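Side-chain contacts in acetyltransferase, GNAT family (Colwellia psychrerythraea, PDB 3IWG), which probably transfers an acyl group, most likely acetyl from acetyl-CoA, to an acceptor that is not established here: residues Q18-K21 and A22-S26; D32-H36 and F37-P41; L107-Q110 and A111-D115; R198-D201 and Q202-E206. One frame throughout, in Å; residues are numbered along the deposited sequence.

The four contacts illustrate how short-range side-chain pairing shapes separate turns of one chain. Interactions 1, 2 and 3 sit on helices 17-26, 33-39 and 107-116, all within the first GNAT region of the chain, whereas interaction 4 belongs to the loop joining strands 190-199 and 207-214 in the second. Interactions 1, 2 and 4 form a cluster, their centres 12 to 14 Å apart: Phe24, Phe37 and Tyr203 bring the three together, and Phe37 also meets Phe200. Interaction 3 lies farther out, about 17 Å from interaction 1 between centres, and is reached through Tyr23 against Tyr109. Aromatic packing therefore ties parts of both GNAT regions together.

Interaction 1. Residues Q18-K21 and A22-S26; sequences QLKK and AYFDS
Lys21 reaches across one turn of helix 17-26 and lays its ammonium against the carboxylate of Asp25, four residues further on. NZ stands 3.0 Å from Asp25 OD2, a salt bridge whose hydrogen-bond component is weak. The lysine chain starts with CG anti to the backbone N (chi1 -178°) and runs straight as far as CE; a bend at the last torsion, chi4 -36°, then swings NZ toward the acid. Asp25 answers with CG beside its own backbone N, which keeps the carboxylate over the preceding turn, and the two side chains cross at a slant. Underneath, the same pair is joined through the main chain, Asp25 N donating a hydrogen bond to Lys21 O at 2.9 Å. Phe24 follows the equivalent i to i+4 pattern, its N bonded to Lys20 O at 3.0 Å, and its ring carbon CD2 lies close to that same carbonyl oxygen, which approaches obliquely. The Phe24 ring has Tyr23 CD2 over the centre of one face, while Tyr203 stacks on the ring and Phe37 of the next helix meets it. Lys20 sends NZ away from this turn to a hydrogen bond with Gln68 OE1 on strand 65-71, and Leu19 and Tyr23 pack on Tyr70 of that strand. The helix thus divides its chemistry: an ion pair between exposed residues on one flank, aromatic and aliphatic packing on the other. Because the hydrogen bond within the bridge is weak and both residues are exposed, water is likely to compete for both charges, making it probably a modest addition to the backbone bonds.

Interaction 2. Residues D32-H36 and F37-P41; sequences DGMWH and FGFAP
Trp35 and Phe39 meet as a T-shaped pair one turn apart on helix 33-39: Phe39 directs its edge at the face of the tryptophan's six-membered ring, with the planes at 87° and the centroids 5.3 Å apart. The touching atom is Phe39 CD2, 3.9 Å from Trp35 CE3 and set toward the rim of the indole. Both rings leave the backbone with CG beside their own N, and this shared departure lets them meet one turn apart. In one of two modelled conformers, the selenium of the selenomethionine Met34 stands above a face of the Phe39 ring, a distant Met-aromatic contact that is therefore doubtful. Phe37 lies on another flank of the helix, with an edge near Gly33 CA and a face over His36 C. Beyond the helix it meets Phe24, Tyr203 and Gln204, so an alanine here would probably leave a gap between these residues and free the Phe24 ring to shift. The backbone widens into a pi-type turn: Phe39 N bonds to Met34 O, five residues back, at 2.8 Å, and Ala40 N repeats the step to Trp35 O. At the start, Asp32 is the N-cap. Its OD2 takes a straight bond from Trp35 N at 2.9 Å through the anti lone pair, and a weaker one from Met34 N, while OD1 is held by Ser245 OG. One amide N-H of the first turn is thereby well bonded and a second weakly, and the negative carboxylate would be expected to interact favourably with the positive end of the helix dipole.

Interaction 3. Residues L107-Q110 and A111-D115; sequences LNYQ and ALCLD
Tyr109 and Cys113 form a sulfur-aromatic contact across one turn of the alpha-helix 107-116. The tyrosine has CG anti to its backbone N (chi1 167°), a rotamer that sends the ring outward from the helix, to where SG reaches back to it. Cys113, by contrast, places SG beside its own N at chi1 -67°, pointing back along the helix. The two choices converge: SG lies 4.3 Å from the ring centroid and approaches obliquely, 47° off the ring normal. Both groups lie on the buried flank, where they pack on Ala100 of strand 99-103, while Cys113 also meets Phe83 of helix 76-87. Further along the tyrosine, OH makes a weak hydrogen bond to Phe101 O. One residue later Gln110 and Leu114 pair through the aliphatic part of the glutamine. Gln110 is extended beyond CG, and Leu114 runs alongside it in the same direction, CD1 of the leucine 3.9 Å from CG of the glutamine. Leu112 also keeps CG beside its backbone N, which brings the branch point over the Asn108 carbonyl, and the side chain packs on Ser79, Gln80 and Phe83. Backbone bonds maintain the i to i+4 spacing throughout, from Ala111 N to Leu107 O at 2.9 Å onward, although the one from Leu112 N to Asn108 O is weak at 3.4 Å. Leu114 N to Gln110 O, 2.8 Å long, is almost perfectly straight at its hydrogen. On the buried side, the nearest atom of the Tyr109 ring to Cys113 SG is CE1, at 3.5 Å.

Interaction 4. Residues R198-D201 and Q202-E206; sequences RLFD and QYQTE
Phe200 offers a ring face to the side chain of Gln204, the two lying across the turn that follows strand 190-199. Gln204 CB sits over that face, 4.1 Å from the ring centroid and 19° off its normal, a CH-pi contact. Farther out, the amide nitrogen NE2 rides above the same ring toward its rim, 3.5 Å from CE1, with the amide plane turned 65° from the ring. This double cover follows from the glutamine's extended shape: its chain runs straight beyond CG (chi2 -173°), carrying the amide along the ring rather than off it. Next to this pair, the methyl CG2 of Thr205 rests 3.3 Å from Phe200 O, a van der Waals contact between a methyl and a carbonyl oxygen. One shell outward, Gln204 OE1 accepts a hydrogen bond from Leu31 N, which fixes the rotation of the amide. Asp201 forms a salt bridge through OD1 with Arg179 NH2, tethering the turn on the strand side. The outer part of the aromatic ring packs against helix 33-39, where Phe200 CE1 comes within 3.5 Å of Phe37 CE2. Replacing Phe200 with an alanine would probably strip the Gln204 chain of its aromatic platform and open a gap beside Phe37. No hydrogen bond spans 198-201 and 202-206, so dispersion and CH-pi contacts carry much of the pairing between them. The partly positive N-H side of the amide may be weakly attracted to the pi electrons, though NE2 is also hydrogen-bonded outside the two segments.

Interaction 1. Residues Q18-K21 and A22-S26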
# COMPACT_ATOMS: atom_id res chain seq x y z
N GLN A 18 -24.81 -6.44 -4.24
CA GLN A 18 -25.57 -7.62 -4.63
C GLN A 18 -25.24 -8.04 -6.05
O GLN A 18 -25.07 -9.22 -6.31
CB GLN A 18 -27.07 -7.37 -4.55
CG GLN A 18 -27.79 -7.86 -3.28
CD GLN A 18 -29.31 -7.99 -3.53
OE1 GLN A 18 -29.84 -7.41 -4.51
NE2 GLN A 18 -30.01 -8.75 -2.66
N LEU A 19 -25.21 -7.10 -6.97
CA LEU A 19 -24.92 -7.46 -8.34
C LEU A 19 -23.51 -8.05 -8.47
O LEU A 19 -23.31 -9.06 -9.18
CB LEU A 19 -25.13 -6.25 -9.25
CG LEU A 19 -26.59 -5.85 -9.48
CD1 LEU A 19 -26.64 -4.47 -10.15
CD2 LEU A 19 -27.34 -6.90 -10.35
N LYS A 20 -22.54 -7.47 -7.75
CA LYS A 20 -21.19 -8.01 -7.78
C LYS A 20 -21.11 -9.42 -7.22
O LYS A 20 -20.43 -10.31 -7.79
CB LYS A 20 -20.21 -7.11 -7.04
CG LYS A 20 -19.98 -5.78 -7.73
CD LYS A 20 -18.51 -5.58 -8.07
CE LYS A 20 -18.25 -4.43 -9.06
NZ LYS A 20 -16.82 -4.39 -9.42
N LYS A 21 -21.80 -9.66 -6.11
CA LYS A 21 -21.80 -10.98 -5.50
C LYS A 21 -22.40 -12.04 -6.45
O LYS A 21 -21.90 -13.18 -6.54
CB LYS A 21 -22.50 -10.97 -4.12
CG LYS A 21 -22.50 -12.35 -3.40
CD LYS A 21 -23.17 -12.30 -2.00
CE LYS A 21 -23.18 -13.71 -1.27
NZ LYS A 21 -23.38 -14.93 -2.18
N ALA A 22 -23.43 -11.67 -7.19
CA ALA A 22 -24.00 -12.61 -8.15
C ALA A 22 -23.03 -12.82 -9.29
O ALA A 22 -22.85 -13.95 -9.77
CB ALA A 22 -25.32 -12.12 -8.65
N TYR A 23 -22.38 -11.73 -9.73
CA TYR A 23 -21.36 -11.84 -10.79
C TYR A 23 -20.33 -12.91 -10.43
O TYR A 23 -20.15 -13.86 -11.16
CB TYR A 23 -20.70 -10.50 -11.02
CG TYR A 23 -19.61 -10.52 -12.06
CD1 TYR A 23 -19.91 -10.72 -13.40
CD2 TYR A 23 -18.31 -10.31 -11.72
CE1 TYR A 23 -18.92 -10.73 -14.36
CE2 TYR A 23 -17.31 -10.30 -12.67
CZ TYR A 23 -17.62 -10.54 -13.99
OH TYR A 23 -16.65 -10.53 -14.94
N PHE A 24 -19.78 -12.82 -9.23
CA PHE A 24 -18.76 -13.74 -8.75
C PHE A 24 -19.28 -15.17 -8.51
O PHE A 24 -18.60 -16.14 -8.88
CB PHE A 24 -18.06 -13.18 -7.51
CG PHE A 24 -17.18 -11.96 -7.83
CD1 PHE A 24 -16.09 -12.06 -8.68
CD2 PHE A 24 -17.46 -10.71 -7.29
CE1 PHE A 24 -15.30 -10.94 -8.99
CE2 PHE A 24 -16.69 -9.61 -7.60
CZ PHE A 24 -15.61 -9.73 -8.46
N ASP A 25 -20.46 -15.28 -7.91
CA ASP A 25 -21.10 -16.59 -7.76
C ASP A 25 -21.25 -17.34 -9.10
O ASP A 25 -21.05 -18.55 -9.14
CB ASP A 25 -22.49 -16.45 -7.11
CG ASP A 25 -22.42 -16.22 -5.62
OD1 ASP A 25 -21.30 -16.32 -5.08
OD2 ASP A 25 -23.48 -15.94 -4.97
N SER A 26 -21.53 -16.60 -10.18
CA SER A 26 -21.71 -17.17 -11.49
C SER A 26 -20.40 -17.72 -12.06
O SER A 26 -20.48 -18.51 -12.96
CB SER A 26 -22.30 -16.12 -12.46
OG SER A 26 -21.27 -15.18 -12.93

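Interaction 2. Residues D32-H36 and F37-P41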
# COMPACT_ATOMS: atom_id res chain seq x y z
N ASP A 32 -9.17 -14.15 -10.95
CA ASP A 32 -7.89 -13.62 -10.55
C ASP A 32 -7.98 -12.42 -9.60
O ASP A 32 -8.47 -11.36 -9.97
CB ASP A 32 -7.07 -13.16 -11.73
CG ASP A 32 -5.69 -12.76 -11.30
OD1 ASP A 32 -4.89 -13.70 -11.11
OD2 ASP A 32 -5.44 -11.55 -11.07
N GLY A 33 -7.42 -12.59 -8.42
CA GLY A 33 -7.35 -11.50 -7.43
C GLY A 33 -6.87 -10.12 -7.86
O GLY A 33 -7.48 -9.12 -7.51
N MSE A 34 -5.79 -10.06 -8.64
CA MSE A 34 -5.25 -8.74 -9.02
C MSE A 34 -6.22 -8.12 -10.00
O MSE A 34 -6.57 -6.97 -9.86
CB MSE A 34 -3.83 -8.79 -9.61
CG MSE A 34 -2.82 -7.84 -8.94
SE MSE A 34 -3.39 -5.98 -8.36
CE MSE A 34 -3.02 -6.18 -6.45
N TRP A 35 -6.72 -8.91 -10.95
CA TRP A 35 -7.71 -8.39 -11.90
C TRP A 35 -9.00 -7.91 -11.23
O TRP A 35 -9.43 -6.78 -11.46
CB TRP A 35 -8.02 -9.40 -12.97
CG TRP A 35 -6.98 -9.43 -13.94
CD1 TRP A 35 -5.87 -10.18 -13.89
CD2 TRP A 35 -6.87 -8.61 -15.08
NE1 TRP A 35 -5.06 -9.91 -14.98
CE2 TRP A 35 -5.65 -8.94 -15.73
CE3 TRP A 35 -7.69 -7.62 -15.63
CZ2 TRP A 35 -5.22 -8.33 -16.90
CZ3 TRP A 35 -7.26 -7.00 -16.81
CH2 TRP A 35 -6.02 -7.37 -17.44
N HIS A 36 -9.57 -8.74 -10.37
CA HIS A 36 -10.94 -8.48 -9.90
C HIS A 36 -11.04 -7.79 -8.58
O HIS A 36 -12.05 -7.15 -8.34
CB HIS A 36 -11.79 -9.73 -9.94
CG HIS A 36 -12.17 -10.09 -11.33
ND1 HIS A 36 -11.42 -10.96 -12.10
CD2 HIS A 36 -13.10 -9.57 -12.15
CE1 HIS A 36 -11.89 -10.96 -13.33
NE2 HIS A 36 -12.92 -10.14 -13.39
N PHE A 37 -10.01 -7.87 -7.73
CA PHE A 37 -10.01 -7.11 -6.49
C PHE A 37 -8.98 -6.00 -6.39
O PHE A 37 -9.01 -5.23 -5.44
CB PHE A 37 -9.92 -8.06 -5.32
CG PHE A 37 -10.90 -9.14 -5.43
CD1 PHE A 37 -12.26 -8.85 -5.31
CD2 PHE A 37 -10.52 -10.42 -5.79
CE1 PHE A 37 -13.22 -9.82 -5.48
CE2 PHE A 37 -11.50 -11.42 -5.95
CZ PHE A 37 -12.84 -11.11 -5.80
N GLY A 38 -8.08 -5.92 -7.36
CA GLY A 38 -7.11 -4.83 -7.46
C GLY A 38 -7.61 -3.88 -8.52
O GLY A 38 -8.06 -2.79 -8.16
N PHE A 39 -7.58 -4.31 -9.80
CA PHE A 39 -7.96 -3.44 -10.93
C PHE A 39 -9.43 -3.09 -11.03
O PHE A 39 -9.74 -1.94 -11.20
CB PHE A 39 -7.53 -3.99 -12.33
CG PHE A 39 -6.05 -4.30 -12.47
CD1 PHE A 39 -5.08 -3.48 -11.92
CD2 PHE A 39 -5.63 -5.42 -13.22
CE1 PHE A 39 -3.70 -3.79 -12.04
CE2 PHE A 39 -4.23 -5.73 -13.37
CZ PHE A 39 -3.29 -4.92 -12.76
N ALA A 40 -10.33 -4.06 -11.00
CA ALA A 40 -11.75 -3.75 -11.24
C ALA A 40 -12.36 -2.64 -10.33
O ALA A 40 -13.05 -1.75 -10.80
CB ALA A 40 -12.60 -5.04 -11.18
N PRO A 41 -12.12 -2.68 -9.02
CA PRO A 41 -12.67 -1.62 -8.13
C PRO A 41 -12.09 -0.22 -8.39
O PRO A 41 -12.70 0.77 -8.01
CB PRO A 41 -12.26 -2.09 -6.72
CG PRO A 41 -11.87 -3.51 -6.86
CD PRO A 41 -11.33 -3.64 -8.26

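Interaction 3. Residues L107-Q110 and A111-D115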
# COMPACT_ATOMS: atom_id res chain seq x y z
N LEU A 107 -18.93 -16.83 -18.33
CA LEU A 107 -19.47 -17.41 -19.57
C LEU A 107 -20.29 -16.39 -20.29
O LEU A 107 -20.09 -16.17 -21.48
CB LEU A 107 -20.27 -18.68 -19.25
CG LEU A 107 -19.50 -19.91 -18.74
CD1 LEU A 107 -20.44 -21.08 -18.34
CD2 LEU A 107 -18.46 -20.37 -19.75
N ASN A 108 -21.19 -15.74 -19.58
CA ASN A 108 -22.07 -14.75 -20.20
C ASN A 108 -21.32 -13.57 -20.77
O ASN A 108 -21.60 -13.10 -21.84
CB ASN A 108 -23.14 -14.29 -19.24
CG ASN A 108 -24.32 -15.27 -19.16
OD1 ASN A 108 -24.67 -15.75 -18.09
ND2 ASN A 108 -24.95 -15.51 -20.29
N TYR A 109 -20.33 -13.08 -20.04
CA TYR A 109 -19.61 -11.88 -20.47
C TYR A 109 -18.75 -12.28 -21.64
O TYR A 109 -18.69 -11.59 -22.66
CB TYR A 109 -18.84 -11.34 -19.24
CG TYR A 109 -17.77 -10.28 -19.43
CD1 TYR A 109 -17.80 -9.39 -20.47
CD2 TYR A 109 -16.74 -10.16 -18.50
CE1 TYR A 109 -16.83 -8.40 -20.60
CE2 TYR A 109 -15.77 -9.20 -18.63
CZ TYR A 109 -15.81 -8.32 -19.68
OH TYR A 109 -14.80 -7.38 -19.85
N GLN A 110 -18.13 -13.44 -21.53
CA GLN A 110 -17.29 -13.97 -22.64
C GLN A 110 -18.09 -14.12 -23.94
O GLN A 110 -17.61 -13.75 -25.03
CB GLN A 110 -16.66 -15.32 -22.27
CG GLN A 110 -15.84 -15.95 -23.36
CD GLN A 110 -15.25 -17.32 -23.01
OE1 GLN A 110 -14.03 -17.48 -22.97
NE2 GLN A 110 -16.12 -18.30 -22.72
N ALA A 111 -19.29 -14.67 -23.82
CA ALA A 111 -20.09 -14.92 -25.00
C ALA A 111 -20.22 -13.65 -25.77
O ALA A 111 -20.05 -13.64 -27.00
CB ALA A 111 -21.48 -15.46 -24.63
N LEU A 112 -20.50 -12.57 -25.05
CA LEU A 112 -20.85 -11.33 -25.70
C LEU A 112 -19.63 -10.75 -26.33
O LEU A 112 -19.73 -10.15 -27.40
CB LEU A 112 -21.51 -10.36 -24.73
CG LEU A 112 -22.82 -10.93 -24.16
CD1 LEU A 112 -23.40 -10.10 -22.97
CD2 LEU A 112 -23.82 -11.03 -25.30
N CYS A 113 -18.48 -10.94 -25.70
CA CYS A 113 -17.22 -10.49 -26.29
C CYS A 113 -16.94 -11.22 -27.58
O CYS A 113 -16.61 -10.61 -28.60
CB CYS A 113 -16.05 -10.71 -25.34
SG CYS A 113 -16.05 -9.68 -23.78
N LEU A 114 -17.08 -12.55 -27.54
CA LEU A 114 -16.94 -13.39 -28.73
C LEU A 114 -17.77 -12.82 -29.86
O LEU A 114 -17.23 -12.59 -30.92
CB LEU A 114 -17.31 -14.85 -28.45
CG LEU A 114 -16.24 -15.56 -27.62
CD1 LEU A 114 -16.70 -16.88 -27.04
CD2 LEU A 114 -14.97 -15.71 -28.45
N ASP A 115 -19.06 -12.53 -29.60
CA ASP A 115 -20.01 -12.03 -30.61
C ASP A 115 -19.55 -10.73 -31.23
O ASP A 115 -19.74 -10.49 -32.41
CB ASP A 115 -21.41 -11.74 -29.98
CG ASP A 115 -22.20 -13.02 -29.60
OD1 ASP A 115 -21.81 -14.12 -30.05
OD2 ASP A 115 -23.24 -12.93 -28.88

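Interaction 4. Residues R198-D201 and Q202-E206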
# COMPACT_ATOMS: atom_id res chain seq x y z
N ARG A 198 -2.00 -15.26 -0.72
CA ARG A 198 -2.95 -14.22 -0.38
C ARG A 198 -4.33 -14.74 -0.19
O ARG A 198 -4.82 -15.49 -1.01
CB ARG A 198 -3.08 -13.24 -1.51
CG ARG A 198 -1.77 -12.54 -1.97
CD ARG A 198 -2.12 -11.85 -3.32
NE ARG A 198 -0.93 -11.83 -4.10
CZ ARG A 198 -0.72 -12.40 -5.27
NH1 ARG A 198 0.50 -12.27 -5.79
NH2 ARG A 198 -1.68 -12.99 -5.96
N LEU A 199 -4.98 -14.30 0.87
CA LEU A 199 -6.35 -14.69 1.10
C LEU A 199 -7.21 -13.69 0.43
O LEU A 199 -6.78 -12.58 0.20
CB LEU A 199 -6.67 -14.69 2.59
CG LEU A 199 -6.28 -15.98 3.27
CD1 LEU A 199 -4.84 -16.36 2.97
CD2 LEU A 199 -6.57 -15.89 4.82
N PHE A 200 -8.43 -14.10 0.13
CA PHE A 200 -9.48 -13.21 -0.32
C PHE A 200 -10.39 -12.80 0.83
O PHE A 200 -10.84 -13.64 1.62
CB PHE A 200 -10.32 -13.93 -1.32
CG PHE A 200 -9.59 -14.22 -2.59
CD1 PHE A 200 -9.58 -13.29 -3.61
CD2 PHE A 200 -8.94 -15.43 -2.77
CE1 PHE A 200 -8.93 -13.57 -4.80
CE2 PHE A 200 -8.26 -15.70 -3.94
CZ PHE A 200 -8.26 -14.78 -4.97
N ASP A 201 -10.69 -11.52 0.93
CA ASP A 201 -11.55 -11.07 2.02
C ASP A 201 -13.05 -11.40 1.80
O ASP A 201 -13.79 -11.51 2.78
CB ASP A 201 -11.29 -9.59 2.33
CG ASP A 201 -9.93 -9.35 2.99
OD1 ASP A 201 -9.27 -10.32 3.47
OD2 ASP A 201 -9.48 -8.20 3.00
N GLN A 202 -13.47 -11.56 0.55
CA GLN A 202 -14.86 -11.89 0.21
C GLN A 202 -14.94 -12.75 -1.05
O GLN A 202 -14.03 -12.79 -1.86
CB GLN A 202 -15.65 -10.62 -0.07
CG GLN A 202 -14.91 -9.33 0.29
CD GLN A 202 -15.16 -8.19 -0.69
OE1 GLN A 202 -14.27 -7.84 -1.50
NE2 GLN A 202 -16.38 -7.59 -0.63
N TYR A 203 -16.07 -13.42 -1.21
CA TYR A 203 -16.41 -14.17 -2.42
C TYR A 203 -15.63 -15.44 -2.65
O TYR A 203 -16.21 -16.45 -3.10
CB TYR A 203 -16.26 -13.32 -3.69
CG TYR A 203 -16.94 -11.99 -3.61
CD1 TYR A 203 -18.27 -11.89 -3.24
CD2 TYR A 203 -16.24 -10.81 -3.89
CE1 TYR A 203 -18.90 -10.65 -3.15
CE2 TYR A 203 -16.89 -9.56 -3.81
CZ TYR A 203 -18.20 -9.50 -3.44
OH TYR A 203 -18.84 -8.30 -3.34
N GLN A 204 -14.32 -15.39 -2.43
CA GLN A 204 -13.50 -16.53 -2.75
C GLN A 204 -12.69 -16.99 -1.56
O GLN A 204 -11.57 -17.48 -1.73
CB GLN A 204 -12.61 -16.18 -3.95
CG GLN A 204 -13.45 -15.71 -5.12
CD GLN A 204 -12.71 -15.49 -6.42
OE1 GLN A 204 -13.35 -15.35 -7.45
NE2 GLN A 204 -11.38 -15.42 -6.39
N THR A 205 -13.29 -16.90 -0.37
CA THR A 205 -12.56 -17.13 0.88
C THR A 205 -12.12 -18.59 1.12
O THR A 205 -11.58 -18.92 2.15
CB THR A 205 -13.40 -16.69 2.12
OG1 THR A 205 -14.60 -17.45 2.15
CG2 THR A 205 -13.74 -15.20 2.06
N GLU A 206 -12.39 -19.47 0.18
CA GLU A 206 -11.92 -20.83 0.29
C GLU A 206 -10.62 -21.02 -0.52
O GLU A 206 -10.01 -22.08 -0.49
CB GLU A 206 -13.05 -21.84 -0.09
CG GLU A 206 -13.83 -21.56 -1.44
CD GLU A 206 -14.74 -20.23 -1.50
OE1 GLU A 206 -15.87 -20.17 -0.95
OE2 GLU A 206 -14.32 -19.26 -2.14